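Local coordinates for putative N-acetylmuramoyl-L-alanine amidase (Neisseria meningitidis MC58, PDB 3CZX), which probably hydrolyses, as a zinc-dependent amidase, the bond between N-acetylmuramoyl residues and L-amino acids in cell-wall glycopeptides, at residues S3-L8 / G46-T51; K99-V104 / M175-A180; Q103-A108 / R167-A172. All coordinates share one frame; numbering follows the deposited sequence.

Contact 1 of 3, residues S3-L8 / G46-T51; sequences SKIICL and GLTVKT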
loop_
_atom_site.group_PDB
_atom_site.type_symbol
_atom_site.label_atom_id
_atom_site.label_comp_id
_atom_site.label_asym_id
_atom_site.label_seq_id
_atom_site.Cartn_x
_atom_site.Cartn_y
_atom_site.Cartn_z
ATOM N N SER A 3 -16.850 -13.931 -16.335
ATOM C CA SER A 3 -16.228 -14.127 -17.636
ATOM C C SER A 3 -15.378 -12.931 -18.031
ATOM O O SER A 3 -14.610 -13.028 -18.978
ATOM C CB SER A 3 -17.297 -14.337 -18.710
ATOM O OG SER A 3 -18.020 -13.139 -18.959
ATOM N N LYS A 4 -15.536 -11.810 -17.322
ATOM C CA LYS A 4 -14.874 -10.556 -17.655
ATOM C C LYS A 4 -13.396 -10.572 -17.233
ATOM O O LYS A 4 -13.044 -11.293 -16.362
ATOM C CB LYS A 4 -15.614 -9.392 -17.044
ATOM C CG LYS A 4 -17.053 -9.240 -17.524
ATOM C CD LYS A 4 -17.245 -8.490 -18.761
ATOM C CE LYS A 4 -18.735 -8.230 -19.056
ATOM N NZ LYS A 4 -19.048 -6.751 -19.195
ATOM N N ILE A 5 -12.579 -9.813 -17.930
ATOM C CA ILE A 5 -11.158 -9.676 -17.627
ATOM C C ILE A 5 -10.849 -8.189 -17.438
ATOM O O ILE A 5 -11.102 -7.366 -18.331
ATOM C CB ILE A 5 -10.298 -10.224 -18.751
ATOM C CG1 ILE A 5 -10.556 -11.729 -18.924
ATOM C CG2 ILE A 5 -8.850 -9.954 -18.486
ATOM C CD1 ILE A 5 -9.662 -12.382 -19.990
ATOM N N ILE A 6 -10.308 -7.870 -16.266
ATOM C CA ILE A 6 -9.895 -6.510 -15.940
ATOM C C ILE A 6 -8.374 -6.496 -16.028
ATOM O O ILE A 6 -7.727 -7.346 -15.409
ATOM C CB ILE A 6 -10.318 -6.147 -14.520
ATOM C CG1 ILE A 6 -11.845 -6.204 -14.373
ATOM C CG2 ILE A 6 -9.843 -4.739 -14.128
ATOM C CD1 ILE A 6 -12.301 -6.770 -13.085
ATOM N N CYS A 7 -7.812 -5.554 -16.761
ATOM C CA CYS A 7 -6.364 -5.360 -16.853
ATOM C C CYS A 7 -6.014 -4.111 -16.056
ATOM O O CYS A 7 -6.615 -3.062 -16.261
ATOM C CB CYS A 7 -5.912 -5.205 -18.315
ATOM S SG CYS A 7 -4.205 -4.674 -18.556
ATOM N N LEU A 8 -5.084 -4.242 -15.111
ATOM C CA LEU A 8 -4.582 -3.105 -14.367
ATOM C C LEU A 8 -3.064 -3.046 -14.455
ATOM O O LEU A 8 -2.398 -4.060 -14.129
ATOM C CB LEU A 8 -4.971 -3.234 -12.891
ATOM C CG LEU A 8 -6.457 -3.317 -12.535
ATOM C CD1 LEU A 8 -6.619 -3.458 -11.040
ATOM C CD2 LEU A 8 -7.305 -2.100 -13.021
ATOM N N GLY A 46 -13.816 -11.845 -6.189
ATOM C CA GLY A 46 -13.403 -13.025 -6.953
ATOM C C GLY A 46 -13.246 -12.821 -8.457
ATOM O O GLY A 46 -13.344 -13.776 -9.260
ATOM N N LEU A 47 -12.963 -11.581 -8.866
ATOM C CA LEU A 47 -12.863 -11.225 -10.270
ATOM C C LEU A 47 -11.477 -11.556 -10.843
ATOM O O LEU A 47 -10.483 -11.661 -10.106
ATOM C CB LEU A 47 -13.177 -9.719 -10.455
ATOM C CG LEU A 47 -14.644 -9.399 -10.175
ATOM C CD1 LEU A 47 -14.925 -7.884 -10.080
ATOM C CD2 LEU A 47 -15.573 -10.030 -11.216
ATOM N N THR A 48 -11.445 -11.753 -12.157
ATOM C CA THR A 48 -10.219 -12.002 -12.907
ATOM C C THR A 48 -9.575 -10.673 -13.212
ATOM O O THR A 48 -10.137 -9.846 -13.947
ATOM C CB THR A 48 -10.505 -12.653 -14.255
ATOM O OG1 THR A 48 -11.121 -13.917 -14.044
ATOM C CG2 THR A 48 -9.244 -12.870 -15.023
ATOM N N VAL A 49 -8.375 -10.518 -12.683
ATOM C CA VAL A 49 -7.529 -9.357 -12.960
ATOM C C VAL A 49 -6.195 -9.803 -13.516
ATOM O O VAL A 49 -5.529 -10.675 -12.943
ATOM C CB VAL A 49 -7.298 -8.513 -11.708
ATOM C CG1 VAL A 49 -6.562 -7.223 -12.062
ATOM C CG2 VAL A 49 -8.635 -8.210 -11.023
ATOM N N LYS A 50 -5.794 -9.199 -14.618
ATOM C CA LYS A 50 -4.451 -9.389 -15.154
ATOM C C LYS A 50 -3.662 -8.115 -14.953
ATOM O O LYS A 50 -4.138 -7.044 -15.247
ATOM C CB LYS A 50 -4.510 -9.784 -16.628
ATOM C CG LYS A 50 -5.317 -11.051 -16.869
ATOM C CD LYS A 50 -5.091 -11.683 -18.222
ATOM C CE LYS A 50 -6.273 -12.620 -18.586
ATOM N NZ LYS A 50 -5.928 -13.450 -19.779
ATOM N N THR A 51 -2.431 -8.250 -14.476
ATOM C CA THR A 51 -1.589 -7.101 -14.210
ATOM C C THR A 51 -0.192 -7.280 -14.803
ATOM O O THR A 51 0.167 -8.346 -15.328
ATOM C CB THR A 51 -1.457 -6.879 -12.694
ATOM O OG1 THR A 51 -0.640 -7.935 -12.136
ATOM C CG2 THR A 51 -2.803 -6.888 -11.986
HETATM O O HOH W 1 -12.669 -14.341 -16.395
HETATM O O HOH W 2 -13.881 -11.698 -13.806
#
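Ile6 is bonded to the 46-51 segment through both its N-H and its C=O: the N-H reaches Thr48 O at 3.1 Å with an almost straight 169° bond, and the carbonyl takes Lys50 N at 2.8 Å. Leu8 N adds a third bond, to Lys50 O, in the staggered pattern of parallel strands. Val49 CA also leans on Ile6 O, a short CA-H...O contact. On the face of Ile6, Leu8 and Val49, all buried, Ile6 CD1 meets Leu47 CB, just before the strand, at 4.0 Å, and Leu8 CD1 meets Val49 CG1 at 3.9 Å; Leu41 of helix 26-45 packs on Leu47 and Val49. Helix 26-45 links the two strands, making a beta-alpha-beta crossover within the mixed sheet of the amidase fold, with 49-51 as an outermost strand of this chain. On the face of Cys7 and Lys50, Cys7 stays buried, while exposed Lys50 and partly exposed Ile5 form the solvent side: Lys50, extended beyond CG, runs past Ile5, its CE 3.7 Å from Ile5 CD1. At the N-terminal ends of the two segments water replaces direct pairing: Lys4 O accepts from two waters, one at 2.7 Å that in turn accepts from Thr48 N, the other accepting from Thr48 OG1.

Contact 2 of 3, residues K99-V104 / M175-A180; sequences KRWCQV and MELGAA
Arg100 and Glu176 join the first turn of helix 99-113 to the last turn of helix 152-177, two helices that pack on the mixed sheet of the amidase fold. The polar part is a two-pronged, side-on salt bridge at the surface. Arg100 NH2 donates to Glu176 OE1 at 2.9 Å, on the syn side of the carboxylate, while Arg100 NE donates to Glu176 OE2 at 3.2 Å from above the carboxylate plane. The guanidinium and carboxylate planes are 61° apart, so the two groups are far from the coplanar form of such a pair, and the NH2 bond is bent, with 132° at its hydrogen. Both chains leave the backbone with CG opposite N and then bend at chi2, which brings the charged ends together from opposite directions.

The apolar part is built on the same Glu176 chain. Glu176 CG sits over one face of the Trp101 six-membered ring, a CH-pi contact 3.8 Å from the centroid, so one side chain serves both the charge pair and the indole. Leu177 comes to the ring edge, its side chain running at about a right angle to that of Trp101, with CD2 3.8 Å from Trp101 CZ2. Just after Leu177, helix 152-177 ends in a Schellman motif, with Gly178 at positive phi. Val104 lines the salt bridge on its own helix's side: its CG2 lies over the rim of one face of the Arg100 guanidinium and stands 3.8 Å from Glu176 OE1.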
loop_
_atom_site.group_PDB
_atom_site.type_symbol
_atom_site.label_atom_id
_atom_site.label_comp_id
_atom_site.label_asym_id
_atom_site.label_seq_id
_atom_site.Cartn_x
_atom_site.Cartn_y
_atom_site.Cartn_z
ATOM N N LYS A 99 -15.367 6.152 -22.828
ATOM C CA LYS A 99 -15.819 7.346 -22.092
ATOM C C LYS A 99 -16.607 6.992 -20.821
ATOM O O LYS A 99 -16.327 7.521 -19.748
ATOM C CB LYS A 99 -16.639 8.258 -23.008
ATOM C CG LYS A 99 -17.286 9.436 -22.308
ATOM C CD LYS A 99 -18.314 10.097 -23.240
ATOM C CE LYS A 99 -17.686 10.911 -24.254
ATOM N NZ LYS A 99 -18.799 11.749 -24.829
ATOM N N ARG A 100 -17.558 6.092 -20.932
ATOM C CA ARG A 100 -18.332 5.688 -19.783
ATOM C C ARG A 100 -17.426 5.117 -18.713
ATOM O O ARG A 100 -17.547 5.507 -17.567
ATOM C CB ARG A 100 -19.404 4.688 -20.203
ATOM C CG ARG A 100 -20.084 3.955 -19.098
ATOM C CD ARG A 100 -20.761 4.794 -18.113
ATOM N NE ARG A 100 -21.465 3.924 -17.168
ATOM C CZ ARG A 100 -22.170 4.364 -16.131
ATOM N NH1 ARG A 100 -22.253 5.672 -15.880
ATOM N NH2 ARG A 100 -22.772 3.500 -15.320
ATOM N N TRP A 101 -16.490 4.239 -19.068
ATOM C CA TRP A 101 -15.590 3.696 -18.054
ATOM C C TRP A 101 -14.774 4.788 -17.379
ATOM O O TRP A 101 -14.621 4.776 -16.161
ATOM C CB TRP A 101 -14.635 2.675 -18.642
ATOM C CG TRP A 101 -15.123 1.320 -18.625
ATOM C CD1 TRP A 101 -15.397 0.551 -19.703
ATOM C CD2 TRP A 101 -15.366 0.504 -17.469
ATOM N NE1 TRP A 101 -15.795 -0.702 -19.302
ATOM C CE2 TRP A 101 -15.780 -0.754 -17.929
ATOM C CE3 TRP A 101 -15.236 0.710 -16.090
ATOM C CZ2 TRP A 101 -16.118 -1.798 -17.051
ATOM C CZ3 TRP A 101 -15.574 -0.343 -15.209
ATOM C CH2 TRP A 101 -15.992 -1.571 -15.708
ATOM N N CYS A 102 -14.264 5.732 -18.170
ATOM C CA CYS A 102 -13.497 6.889 -17.616
ATOM C C CYS A 102 -14.332 7.662 -16.611
ATOM O O CYS A 102 -13.801 8.125 -15.579
ATOM C CB CYS A 102 -13.036 7.813 -18.753
ATOM S SG CYS A 102 -11.746 7.072 -19.772
ATOM N N GLN A 103 -15.613 7.808 -16.918
ATOM C CA GLN A 103 -16.536 8.585 -16.085
ATOM C C GLN A 103 -16.879 7.811 -14.795
ATOM O O GLN A 103 -16.945 8.400 -13.706
ATOM C CB GLN A 103 -17.785 8.977 -16.873
ATOM C CG GLN A 103 -17.461 10.025 -17.925
ATOM C CD GLN A 103 -18.573 10.346 -18.880
ATOM O OE1 GLN A 103 -19.503 9.528 -19.104
ATOM N NE2 GLN A 103 -18.475 11.524 -19.487
ATOM N N VAL A 104 -17.052 6.496 -14.910
ATOM C CA VAL A 104 -17.289 5.632 -13.731
ATOM C C VAL A 104 -16.096 5.734 -12.767
ATOM O O VAL A 104 -16.274 5.941 -11.564
ATOM C CB VAL A 104 -17.482 4.158 -14.156
ATOM C CG1 VAL A 104 -17.447 3.209 -12.963
ATOM C CG2 VAL A 104 -18.787 3.997 -14.932
HETATM N N MSE A 175 -19.168 -2.788 -9.506
HETATM C CA MSE A 175 -20.582 -2.386 -9.711
HETATM C C MSE A 175 -20.931 -2.261 -11.203
HETATM O O MSE A 175 -22.006 -2.712 -11.664
HETATM C CB MSE A 175 -20.874 -1.093 -8.967
HETATM C CG MSE A 175 -22.198 -0.451 -9.260
HETATM SE SE MSE A 175 -23.607 -1.422 -8.329
HETATM C CE MSE A 175 -23.325 -0.608 -6.585
ATOM N N GLU A 176 -20.025 -1.674 -11.974
ATOM C CA GLU A 176 -20.288 -1.456 -13.398
ATOM C C GLU A 176 -20.384 -2.783 -14.141
ATOM O O GLU A 176 -21.110 -2.899 -15.118
ATOM C CB GLU A 176 -19.199 -0.559 -13.974
ATOM C CG GLU A 176 -19.294 -0.252 -15.439
ATOM C CD GLU A 176 -20.472 0.634 -15.815
ATOM O OE1 GLU A 176 -21.228 1.102 -14.937
ATOM O OE2 GLU A 176 -20.627 0.876 -17.044
ATOM N N LEU A 177 -19.641 -3.769 -13.665
ATOM C CA LEU A 177 -19.638 -5.131 -14.209
ATOM C C LEU A 177 -20.807 -5.960 -13.670
ATOM O O LEU A 177 -21.077 -7.058 -14.168
ATOM C CB LEU A 177 -18.340 -5.833 -13.857
ATOM C CG LEU A 177 -17.099 -5.198 -14.483
ATOM C CD1 LEU A 177 -15.842 -5.884 -13.998
ATOM C CD2 LEU A 177 -17.201 -5.241 -15.998
ATOM N N GLY A 178 -21.494 -5.443 -12.657
ATOM C CA GLY A 178 -22.581 -6.152 -11.983
ATOM C C GLY A 178 -22.127 -7.289 -11.096
ATOM O O GLY A 178 -22.889 -8.248 -10.872
ATOM N N ALA A 179 -20.897 -7.206 -10.575
ATOM C CA ALA A 179 -20.343 -8.225 -9.692
ATOM C C ALA A 179 -20.687 -7.926 -8.258
ATOM O O ALA A 179 -20.368 -6.844 -7.738
ATOM C CB ALA A 179 -18.817 -8.313 -9.837
ATOM N N ALA A 180 -21.315 -8.898 -7.602
ATOM C CA ALA A 180 -21.628 -8.769 -6.191
ATOM C C ALA A 180 -20.441 -9.238 -5.358
ATOM O O ALA A 180 -19.631 -10.055 -5.823
ATOM C CB ALA A 180 -22.867 -9.580 -5.861
#

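Contact 3 of 3, residues Q103-A108 / R167-A172; sequences QVLGKA and RAIADA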
loop_
_atom_site.group_PDB
_atom_site.type_symbol
_atom_site.label_atom_id
_atom_site.label_comp_id
_atom_site.label_asym_id
_atom_site.label_seq_id
_atom_site.Cartn_x
_atom_site.Cartn_y
_atom_site.Cartn_z
ATOM N N GLN A 103 -15.613 7.808 -16.918
ATOM C CA GLN A 103 -16.536 8.585 -16.085
ATOM C C GLN A 103 -16.879 7.811 -14.795
ATOM O O GLN A 103 -16.945 8.400 -13.706
ATOM C CB GLN A 103 -17.785 8.977 -16.873
ATOM C CG GLN A 103 -17.461 10.025 -17.925
ATOM C CD GLN A 103 -18.573 10.346 -18.880
ATOM O OE1 GLN A 103 -19.503 9.528 -19.104
ATOM N NE2 GLN A 103 -18.475 11.524 -19.487
ATOM N N VAL A 104 -17.052 6.496 -14.910
ATOM C CA VAL A 104 -17.289 5.632 -13.731
ATOM C C VAL A 104 -16.096 5.734 -12.767
ATOM O O VAL A 104 -16.274 5.941 -11.564
ATOM C CB VAL A 104 -17.482 4.158 -14.156
ATOM C CG1 VAL A 104 -17.447 3.209 -12.963
ATOM C CG2 VAL A 104 -18.787 3.997 -14.932
ATOM N N LEU A 105 -14.888 5.621 -13.314
ATOM C CA LEU A 105 -13.651 5.694 -12.493
ATOM C C LEU A 105 -13.532 7.064 -11.852
ATOM O O LEU A 105 -13.245 7.193 -10.675
ATOM C CB LEU A 105 -12.403 5.430 -13.327
ATOM C CG LEU A 105 -12.343 3.997 -13.910
ATOM C CD1 LEU A 105 -11.284 3.938 -15.009
ATOM C CD2 LEU A 105 -12.061 2.966 -12.800
ATOM N N GLY A 106 -13.712 8.111 -12.657
ATOM C CA GLY A 106 -13.517 9.480 -12.168
ATOM C C GLY A 106 -14.500 9.832 -11.052
ATOM O O GLY A 106 -14.131 10.403 -10.011
ATOM N N LYS A 107 -15.757 9.467 -11.240
ATOM C CA LYS A 107 -16.777 9.789 -10.278
ATOM C C LYS A 107 -16.533 9.085 -8.955
ATOM O O LYS A 107 -16.771 9.646 -7.881
ATOM C CB LYS A 107 -18.132 9.419 -10.844
ATOM C CG LYS A 107 -18.537 10.340 -11.985
ATOM C CD LYS A 107 -19.737 9.819 -12.730
ATOM C CE LYS A 107 -20.291 10.876 -13.690
ATOM N NZ LYS A 107 -21.348 10.314 -14.544
ATOM N N ALA A 108 -16.068 7.842 -9.024
ATOM C CA ALA A 108 -15.753 7.080 -7.838
ATOM C C ALA A 108 -14.737 7.828 -6.980
ATOM O O ALA A 108 -14.877 7.909 -5.753
ATOM C CB ALA A 108 -15.192 5.719 -8.226
ATOM N N ARG A 167 -10.246 1.443 -2.749
ATOM C CA ARG A 167 -11.474 0.642 -2.539
ATOM C C ARG A 167 -12.658 1.208 -3.304
ATOM O O ARG A 167 -13.413 0.454 -3.927
ATOM C CB ARG A 167 -11.824 0.522 -1.051
ATOM C CG ARG A 167 -13.028 -0.409 -0.819
ATOM C CD ARG A 167 -13.250 -0.692 0.628
ATOM N NE ARG A 167 -12.108 -1.359 1.221
ATOM C CZ ARG A 167 -11.854 -2.665 1.194
ATOM N NH1 ARG A 167 -12.661 -3.505 0.583
ATOM N NH2 ARG A 167 -10.761 -3.128 1.781
ATOM N N ALA A 168 -12.835 2.536 -3.284
ATOM C CA ALA A 168 -13.892 3.217 -4.085
ATOM C C ALA A 168 -13.738 2.850 -5.579
ATOM O O ALA A 168 -14.725 2.568 -6.275
ATOM C CB ALA A 168 -13.855 4.774 -3.891
ATOM N N ILE A 169 -12.497 2.846 -6.070
ATOM C CA ILE A 169 -12.253 2.537 -7.486
ATOM C C ILE A 169 -12.656 1.075 -7.782
ATOM O O ILE A 169 -13.415 0.791 -8.720
ATOM C CB ILE A 169 -10.764 2.803 -7.870
ATOM C CG1 ILE A 169 -10.458 4.307 -7.849
ATOM C CG2 ILE A 169 -10.418 2.177 -9.272
ATOM C CD1 ILE A 169 -8.921 4.649 -7.894
ATOM N N ALA A 170 -12.164 0.165 -6.964
ATOM C CA ALA A 170 -12.457 -1.268 -7.092
ATOM C C ALA A 170 -13.978 -1.480 -7.033
ATOM O O ALA A 170 -14.553 -2.211 -7.848
ATOM C CB ALA A 170 -11.721 -2.051 -5.986
ATOM N N ASP A 171 -14.627 -0.904 -6.031
ATOM C CA ASP A 171 -16.077 -1.091 -5.869
ATOM C C ASP A 171 -16.870 -0.600 -7.102
ATOM O O ASP A 171 -17.899 -1.211 -7.494
ATOM C CB ASP A 171 -16.589 -0.367 -4.624
ATOM C CG ASP A 171 -16.220 -1.056 -3.319
ATOM O OD1 ASP A 171 -15.848 -2.265 -3.299
ATOM O OD2 ASP A 171 -16.296 -0.350 -2.294
ATOM N N ALA A 172 -16.426 0.520 -7.677
ATOM C CA ALA A 172 -17.068 1.099 -8.857
ATOM C C ALA A 172 -16.897 0.198 -10.087
ATOM O O ALA A 172 -17.812 0.089 -10.918
ATOM C CB ALA A 172 -16.544 2.526 -9.119
#
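Ala168 faces Ala108 where helices 99-113 and 152-177 pass in a roughly antiparallel pair on the sheet of the amidase fold, with 145° between the directions of segments 103-108 and 167-172. Small residues line the meeting surfaces: the segment axes come within 8.8 Å, and the CA atoms of Ala108 and Ala168 are 5.7 Å apart. No hydrogen bond joins the two segments, which meet by van der Waals contact. Following the second segment from its start, Ala168 turns its methyl toward the other helix, where CB lies against Ala108 O, and its own carbonyl O receives Ala108 CB at 3.7 Å. Each alanine thus places its methyl against a carbonyl oxygen of the other helix.

Ile169, next in line, belongs to the sheet-facing side of the interface. Its CG2, opposite the backbone N (chi1 of CG1 -69°), meets Leu105 CD2 at 4.0 Å, the two side chains crossing at a slant. Phe144 of strand 142-145 touches both, so this pair lies between the two helices and the sheet, and Val37 of helix 26-45 also reaches Ile169. One turn on from Ala168, Ala172 again points at helix 99-113. Its methyl meets two partners there, Ala108 and Val104. Of these, Val104 uses CG1, the branch opposite its backbone N, 4.0 Å from Ala172 CB, whereas Ala108 CB comes to within 3.6 Å of the same methyl carbon.

Overall arrangement
Contacts 2 and 3 are successive parts of one interface between helices 99-113 and 152-177: their centres are 8 Å apart, their segments overlap at Gln103-Val104, and Val104 packs in both. Contact 1 pairs two strands of the central sheet and touches contact 2 through the end of helix 152-177 and the loop after it, where Ile6 CD1 meets Leu177 CD1 at 3.8 Å and Leu47 CD2 meets Ala179 CB at 3.9 Å. It does not touch contact 3, whose nearest atoms are about 6 Å away. The zinc ion is bound by His12, Glu26 and His78; the side chains of Leu8 in contact 1 and Ile169 in contact 3 each lie about 11 Å from that of His78, whereas contact 2 lies away from the metal site.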